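Local atomic coordinates of oxalate biosynthetic component 1 (Burkholderia thailandensis, PDB entry 5IKY), a protein that produces oxalate as a bifunctional enzyme of quorum sensing-dependent oxalogenesis, combining a serine hydrolase of the alpha/beta-hydrolase type with an additional lyase activity. Residues Gly51-Pro56 with Trp192-Ala197; Asn253-Asp258 with Ser291-Ala296; Ile275-Thr280 with Pro308-Phe313. One frame throughout, in Å; residues are numbered along the deposited sequence.

Overall arrangement
Interaction 1 comes first along the chain, closing before the others begin. It joins strands 53-55 and 190-192 of a small three-stranded antiparallel sheet at the periphery, its centre about 32 Å from that of interaction 2 and about 35 Å from that of interaction 3. Interactions 2 and 3 have centres about 12 Å apart and touch, and their segments alternate in sequence. Both belong to the parallel barrel that probably carries the lyase activity: interaction 3 pairs neighbouring barrel strands, and interaction 2 packs what leads into helix 257-270 against the short helix between those strands. Arg294 NE bonds to Thr280 O, tying the two together; the Ser279 side chain lies about 4 Å from the magnesium ion.

Interaction 1 of 3, residues Gly51-Pro56 with Trp192-Ala197; sequences GWEAVP and WQPGKA
Strand 53-55 pairs edge to edge with the end of strand 190-192, an antiparallel contact in a small peripheral sheet. Glu53 and Trp192 form a hydrogen-bonded pair: Glu53 N reaches Trp192 O at 2.8 Å, in the carbonyl plane, whereas Trp192 N comes to Glu53 O (3.0 Å) from above the Glu53 carbonyl plane, in a more bent bond (134°). Beyond the pair, the indole of Trp52 lies across Gln193, whose CB sits 3.7 Å from the centroid of the six-membered ring, a CH-pi contact over the face. Gln193 then bends at chi2 (59°), which leaves its amide NE2 to bond Asn50 O and OE1 to accept from Gly195 N at 2.8 Å. A water accepts from NE2 and, weakly, from Trp52 NE1. Glu53 and Trp192 put their side chains on the same face, where Glu53 runs out past Pro194 CG; its OE2 takes Lys196 NZ on the syn lone pair, a 3.1 Å salt bridge. Long charged chains suit this solvent-facing side of the contact. Val55 CG1 packs on Trp192 CB at 4.0 Å. The whole is a three-stranded antiparallel sheet of order 1-3-2, the late strand 190-192 inserted between the early strands 26-28 and 53-55.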
# COMPACT_ATOMS: atom_id res chain seq x y z
N GLY A 51 3.05 29.79 23.12
CA GLY A 51 3.81 30.29 21.99
C GLY A 51 3.51 31.71 21.55
O GLY A 51 4.27 32.29 20.77
N TRP A 52 2.41 32.28 22.03
CA TRP A 52 2.04 33.63 21.65
C TRP A 52 3.03 34.66 22.17
O TRP A 52 3.42 34.62 23.34
CB TRP A 52 0.63 33.97 22.13
CG TRP A 52 -0.44 33.22 21.40
CD1 TRP A 52 -0.81 31.92 21.60
CD2 TRP A 52 -1.27 33.72 20.34
NE1 TRP A 52 -1.82 31.58 20.73
CE2 TRP A 52 -2.12 32.67 19.95
CE3 TRP A 52 -1.37 34.95 19.69
CZ2 TRP A 52 -3.07 32.81 18.94
CZ3 TRP A 52 -2.31 35.09 18.69
CH2 TRP A 52 -3.15 34.03 18.32
N GLU A 53 3.45 35.57 21.29
CA GLU A 53 4.42 36.60 21.65
C GLU A 53 3.83 37.99 21.49
O GLU A 53 3.26 38.32 20.45
CB GLU A 53 5.68 36.46 20.80
CG GLU A 53 6.43 35.16 20.99
CD GLU A 53 7.65 35.05 20.08
OE1 GLU A 53 7.86 35.97 19.26
OE2 GLU A 53 8.39 34.05 20.20
N ALA A 54 3.97 38.81 22.52
CA ALA A 54 3.56 40.21 22.44
C ALA A 54 4.39 40.91 21.37
O ALA A 54 5.59 40.64 21.22
CB ALA A 54 3.72 40.90 23.78
N VAL A 55 3.75 41.79 20.61
CA VAL A 55 4.40 42.39 19.46
C VAL A 55 3.88 43.82 19.24
O VAL A 55 2.69 44.08 19.39
CB VAL A 55 4.17 41.50 18.19
CG1 VAL A 55 2.71 41.51 17.76
CG2 VAL A 55 5.08 41.92 17.06
N PRO A 56 4.79 44.75 18.93
CA PRO A 56 4.38 46.15 18.70
C PRO A 56 3.62 46.34 17.39
O PRO A 56 3.47 45.40 16.60
CB PRO A 56 5.72 46.90 18.65
CG PRO A 56 6.72 45.87 18.26
CD PRO A 56 6.26 44.60 18.91
N TRP A 192 0.80 37.52 18.93
CA TRP A 192 1.06 36.86 17.67
C TRP A 192 1.46 35.41 17.90
O TRP A 192 2.17 35.11 18.86
CB TRP A 192 2.16 37.63 16.93
CG TRP A 192 2.76 36.94 15.76
CD1 TRP A 192 2.12 36.23 14.78
CD2 TRP A 192 4.15 36.89 15.43
NE1 TRP A 192 3.03 35.75 13.86
CE2 TRP A 192 4.28 36.14 14.24
CE3 TRP A 192 5.30 37.40 16.04
CZ2 TRP A 192 5.52 35.90 13.64
CZ3 TRP A 192 6.53 37.16 15.44
CH2 TRP A 192 6.63 36.42 14.26
N GLN A 193 1.01 34.52 17.03
CA GLN A 193 1.41 33.11 17.09
C GLN A 193 2.36 32.77 15.94
O GLN A 193 1.91 32.51 14.82
CB GLN A 193 0.18 32.20 17.07
CG GLN A 193 0.47 30.71 16.92
CD GLN A 193 1.35 30.15 18.02
OE1 GLN A 193 2.58 30.19 17.94
NE2 GLN A 193 0.72 29.62 19.07
N PRO A 194 3.67 32.78 16.22
CA PRO A 194 4.71 32.48 15.22
C PRO A 194 4.67 31.02 14.77
O PRO A 194 5.11 30.70 13.66
CB PRO A 194 6.01 32.79 15.96
CG PRO A 194 5.62 33.59 17.16
CD PRO A 194 4.25 33.11 17.52
N GLY A 195 4.17 30.14 15.62
CA GLY A 195 4.10 28.73 15.31
C GLY A 195 5.47 28.07 15.34
O GLY A 195 5.77 27.20 14.52
N LYS A 196 6.30 28.48 16.29
CA LYS A 196 7.63 27.89 16.43
C LYS A 196 7.52 26.46 16.94
O LYS A 196 6.78 26.19 17.89
CB LYS A 196 8.50 28.74 17.36
CG LYS A 196 8.99 30.02 16.71
CD LYS A 196 9.59 30.98 17.73
CE LYS A 196 10.07 32.25 17.05
NZ LYS A 196 10.42 33.32 18.03
N ALA A 197 8.27 25.56 16.30
CA ALA A 197 8.21 24.13 16.58
C ALA A 197 6.77 23.61 16.48
O ALA A 197 6.38 22.69 17.20
CB ALA A 197 8.79 23.83 17.96
O HOH W 1 -2.18 28.78 18.92

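Interaction 2 of 3, residues Asn253-Asp258 with Ser291-Ala296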
# COMPACT_ATOMS: atom_id res chain seq x y z
N ASN A 253 4.04 14.61 25.39
CA ASN A 253 4.41 13.23 25.08
C ASN A 253 4.00 12.33 26.23
O ASN A 253 4.41 12.53 27.37
CB ASN A 253 5.90 13.11 24.81
CG ASN A 253 6.32 11.68 24.49
OD1 ASN A 253 5.97 11.15 23.44
ND2 ASN A 253 7.07 11.06 25.39
N HIS A 254 3.18 11.34 25.92
CA HIS A 254 2.60 10.47 26.93
C HIS A 254 2.08 9.21 26.27
O HIS A 254 1.55 9.25 25.16
CB HIS A 254 1.47 11.18 27.68
CG HIS A 254 0.95 10.43 28.86
ND1 HIS A 254 1.64 10.35 30.05
CD2 HIS A 254 -0.18 9.71 29.03
CE1 HIS A 254 0.95 9.62 30.91
NE2 HIS A 254 -0.16 9.22 30.31
N ILE A 255 2.23 8.08 26.95
CA ILE A 255 1.74 6.82 26.41
C ILE A 255 0.25 6.69 26.72
O ILE A 255 -0.15 6.52 27.87
CB ILE A 255 2.53 5.63 26.98
CG1 ILE A 255 4.02 5.82 26.66
CG2 ILE A 255 2.03 4.32 26.41
CD1 ILE A 255 4.90 4.71 27.17
N VAL A 256 -0.57 6.81 25.67
CA VAL A 256 -2.02 6.76 25.82
C VAL A 256 -2.55 5.41 25.35
O VAL A 256 -2.52 5.10 24.15
CB VAL A 256 -2.71 7.88 25.02
CG1 VAL A 256 -4.21 7.89 25.28
CG2 VAL A 256 -2.11 9.23 25.37
N LEU A 257 -3.02 4.60 26.29
CA LEU A 257 -3.40 3.22 25.99
C LEU A 257 -4.64 3.14 25.10
O LEU A 257 -4.73 2.26 24.24
CB LEU A 257 -3.62 2.44 27.29
CG LEU A 257 -2.38 2.40 28.19
CD1 LEU A 257 -2.62 1.56 29.43
CD2 LEU A 257 -1.18 1.88 27.41
N ASP A 258 -5.58 4.05 25.30
CA ASP A 258 -6.80 4.06 24.49
C ASP A 258 -6.50 4.41 23.03
O ASP A 258 -7.14 3.88 22.12
CB ASP A 258 -7.82 5.05 25.06
CG ASP A 258 -8.42 4.57 26.36
OD1 ASP A 258 -8.42 3.34 26.61
OD2 ASP A 258 -8.91 5.41 27.14
N SER A 291 7.96 3.85 35.69
CA SER A 291 6.56 3.44 35.62
C SER A 291 6.34 2.28 34.66
O SER A 291 6.89 2.27 33.56
CB SER A 291 5.68 4.63 35.20
OG SER A 291 4.36 4.20 34.95
N PRO A 292 5.52 1.30 35.07
CA PRO A 292 5.13 0.18 34.21
C PRO A 292 4.35 0.64 32.97
O PRO A 292 4.14 -0.15 32.05
CB PRO A 292 4.25 -0.68 35.12
CG PRO A 292 4.66 -0.31 36.51
CD PRO A 292 5.01 1.15 36.45
N LEU A 293 3.93 1.90 32.96
CA LEU A 293 3.23 2.46 31.81
C LEU A 293 4.12 2.43 30.57
O LEU A 293 3.63 2.31 29.44
CB LEU A 293 2.78 3.90 32.10
CG LEU A 293 2.13 4.67 30.94
CD1 LEU A 293 0.90 3.94 30.44
CD2 LEU A 293 1.78 6.09 31.36
N ARG A 294 5.43 2.49 30.78
CA ARG A 294 6.39 2.51 29.68
C ARG A 294 6.45 1.19 28.92
O ARG A 294 7.24 1.04 27.99
CB ARG A 294 7.78 2.88 30.21
CG ARG A 294 7.86 4.29 30.80
CD ARG A 294 9.28 4.66 31.18
NE ARG A 294 10.16 4.75 30.01
CZ ARG A 294 11.45 5.04 30.07
NH1 ARG A 294 12.03 5.26 31.24
NH2 ARG A 294 12.17 5.10 28.96
N ARG A 295 5.62 0.22 29.31
CA ARG A 295 5.52 -1.05 28.59
C ARG A 295 4.08 -1.56 28.52
O ARG A 295 3.83 -2.63 27.97
CB ARG A 295 6.42 -2.10 29.24
CG ARG A 295 6.13 -2.38 30.70
CD ARG A 295 7.00 -3.52 31.22
NE ARG A 295 6.79 -3.77 32.65
CZ ARG A 295 7.48 -3.20 33.63
NH1 ARG A 295 8.44 -2.33 33.34
NH2 ARG A 295 7.21 -3.49 34.89
N ALA A 296 3.15 -0.79 29.07
CA ALA A 296 1.74 -1.18 29.10
C ALA A 296 1.13 -1.27 27.71
O ALA A 296 0.18 -2.02 27.48
CB ALA A 296 0.94 -0.22 29.97
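Leu293 and Ile255 meet side chain to side chain in an apolar contact, Leu293 CG lying 4.1 Å from Ile255 CB. With its CG anti to the backbone N (chi1 175°), Leu293 sends its two methyls to different neighbours: CD2 touches His254 CE1 at 3.7 Å, while CD1 faces Ile255 and the CD2 of Leu257. The extended arm of Ile255 carries CD1 past Leu293 to the backbone, 3.5 Å from Leu293 O and 3.7 Å from Arg294 CA, and a branched aliphatic chain suits this buried place. Leu257 completes the row by setting CD2 3.9 Å from Ala296 CB, where a small methyl lets the helix backbone come close. Val256 is the N-cap of helix 257-270, so the contact packs the entrance of one barrel helix against the short, weakly bonded helix 293-296, which lies in the crossover between strands 275-278 and 310-313 of the TIM barrel-like fold. Ser291 lies just before the turn into this helix; its OG accepts from Leu293 N at 3.1 Å, a capping bond that helps to place Leu293. Arg294 turns its side chain from the leucines to a polar setting: NE bonds Thr280 O, NH1 the carbonyls of Ser289 and Asp327, and NH2 Asn328 OD1. Thr228 OG1 bonds both His254 O and Val256 N, while Asn253 OD1 accepts from ND1 of His227, a magnesium ligand.

Interaction 3 of 3, residues Ile275-Thr280 with Pro308-Phe313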
# COMPACT_ATOMS: atom_id res chain seq x y z
N ILE A 275 6.24 -2.74 9.71
CA ILE A 275 6.93 -2.95 10.98
C ILE A 275 6.60 -1.80 11.92
O ILE A 275 6.87 -0.64 11.62
CB ILE A 275 8.45 -3.08 10.77
CG1 ILE A 275 8.77 -4.33 9.96
CG2 ILE A 275 9.17 -3.12 12.11
CD1 ILE A 275 10.21 -4.45 9.54
N LEU A 276 5.98 -2.14 13.04
CA LEU A 276 5.49 -1.13 13.97
C LEU A 276 6.45 -0.98 15.15
O LEU A 276 6.81 -1.95 15.81
CB LEU A 276 4.09 -1.49 14.46
CG LEU A 276 3.09 -1.71 13.32
CD1 LEU A 276 1.72 -2.13 13.83
CD2 LEU A 276 2.99 -0.47 12.44
N ASN A 277 6.84 0.26 15.40
CA ASN A 277 7.82 0.58 16.42
C ASN A 277 7.24 1.60 17.40
O ASN A 277 7.00 2.75 17.04
CB ASN A 277 9.10 1.11 15.76
CG ASN A 277 10.19 1.46 16.76
OD1 ASN A 277 10.01 1.34 17.97
ND2 ASN A 277 11.34 1.90 16.25
N LEU A 278 7.00 1.16 18.63
CA LEU A 278 6.38 2.02 19.64
C LEU A 278 7.42 2.63 20.58
O LEU A 278 8.34 1.95 21.03
CB LEU A 278 5.33 1.26 20.45
CG LEU A 278 4.24 0.51 19.67
CD1 LEU A 278 3.12 0.12 20.62
CD2 LEU A 278 3.71 1.33 18.51
N SER A 279 7.25 3.91 20.87
CA SER A 279 8.13 4.61 21.79
C SER A 279 7.83 4.21 23.23
O SER A 279 6.67 4.07 23.61
CB SER A 279 7.99 6.12 21.62
OG SER A 279 8.94 6.81 22.39
N THR A 280 8.88 4.01 24.02
CA THR A 280 8.72 3.75 25.45
C THR A 280 9.23 4.96 26.23
O THR A 280 9.33 4.93 27.45
CB THR A 280 9.46 2.48 25.90
OG1 THR A 280 10.87 2.66 25.70
CG2 THR A 280 8.99 1.27 25.10
N PRO A 308 3.44 -5.31 18.86
CA PRO A 308 4.37 -4.46 18.09
C PRO A 308 5.69 -5.19 17.93
O PRO A 308 6.06 -5.99 18.78
CB PRO A 308 4.51 -3.20 18.96
CG PRO A 308 4.00 -3.59 20.31
CD PRO A 308 2.97 -4.65 20.09
N ASP A 309 6.39 -4.92 16.84
CA ASP A 309 7.61 -5.65 16.53
C ASP A 309 8.81 -5.07 17.26
O ASP A 309 9.71 -5.80 17.66
CB ASP A 309 7.85 -5.65 15.02
CG ASP A 309 6.64 -6.13 14.24
OD1 ASP A 309 6.47 -7.36 14.11
OD2 ASP A 309 5.86 -5.27 13.77
N VAL A 310 8.80 -3.76 17.44
CA VAL A 310 9.95 -3.07 18.01
C VAL A 310 9.51 -2.04 19.05
O VAL A 310 8.47 -1.41 18.89
CB VAL A 310 10.78 -2.38 16.90
CG1 VAL A 310 11.93 -1.61 17.49
CG2 VAL A 310 11.30 -3.42 15.90
N ALA A 311 10.30 -1.88 20.11
CA ALA A 311 10.06 -0.83 21.09
C ALA A 311 11.37 -0.14 21.49
O ALA A 311 12.43 -0.77 21.53
CB ALA A 311 9.37 -1.40 22.32
N SER A 312 11.28 1.15 21.78
CA SER A 312 12.45 1.95 22.14
C SER A 312 13.11 1.44 23.42
O SER A 312 12.44 1.00 24.36
CB SER A 312 12.07 3.42 22.30
OG SER A 312 11.79 4.00 21.04
N PHE A 313 14.43 1.53 23.46
CA PHE A 313 15.21 1.02 24.57
C PHE A 313 16.51 1.81 24.69
O PHE A 313 17.32 1.82 23.76
CB PHE A 313 15.50 -0.48 24.38
CG PHE A 313 16.11 -1.15 25.58
CD1 PHE A 313 15.32 -1.61 26.62
CD2 PHE A 313 17.49 -1.33 25.66
CE1 PHE A 313 15.88 -2.23 27.72
CE2 PHE A 313 18.06 -1.96 26.75
CZ PHE A 313 17.25 -2.41 27.78
O HOH W 2 11.49 7.39 21.53
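Leu276 and Asp309 begin a ladder of bonds running the length of this buried parallel pair. Leu276 N gives its hydrogen to Asp309 OD2 almost straight (172°, 3.2 Å), on the anti lone pair, so a side-chain carboxylate takes the place of a strand carbonyl. Arg522 meets the other oxygen, OD1, in a salt bridge that would help stabilise its buried charge; aspartate suits the place, serving a backbone N-H and an arginine at once. Leu276 O accepts from Val310 N at 3.1 Å and, weakly, from Asp309 N. Val310 O receives Leu278 N at 3.0 Å, with Asn277 CA adding a CA-H...O contact, and Leu278 O receives Ser312 N at 3.1 Å. These are the interleaved bonds of adjacent parallel strands, here 275-278 and 310-313 of the closed barrel, linked by a beta-alpha-beta crossover through helix 293-296. Just past the end of strand 275-278, Thr280 OG1 donates to Ser312 O at 2.6 Å from well above the carbonyl plane; its chi1 of 63° sets the hydroxyl between backbone N and carbonyl carbon. The carbonyls of Ser279 and Thr280 are taken by His297 NE2 and Arg294 NE. Asn277 lays its amide against Val310 CG1; OD1 lies 3.3 Å from Val310 O without a hydrogen bond, while ND2 bonds Glu348 OE1. On the opposite face Leu278 CG rests on Pro308 CB at 3.8 Å, and Leu278 also touches Tyr260 and Met264. The Ser279 side chain lies about 4 Å from the magnesium ion; its OG accepts from Ser281 N and bonds a water that reaches Ser312 OG only weakly.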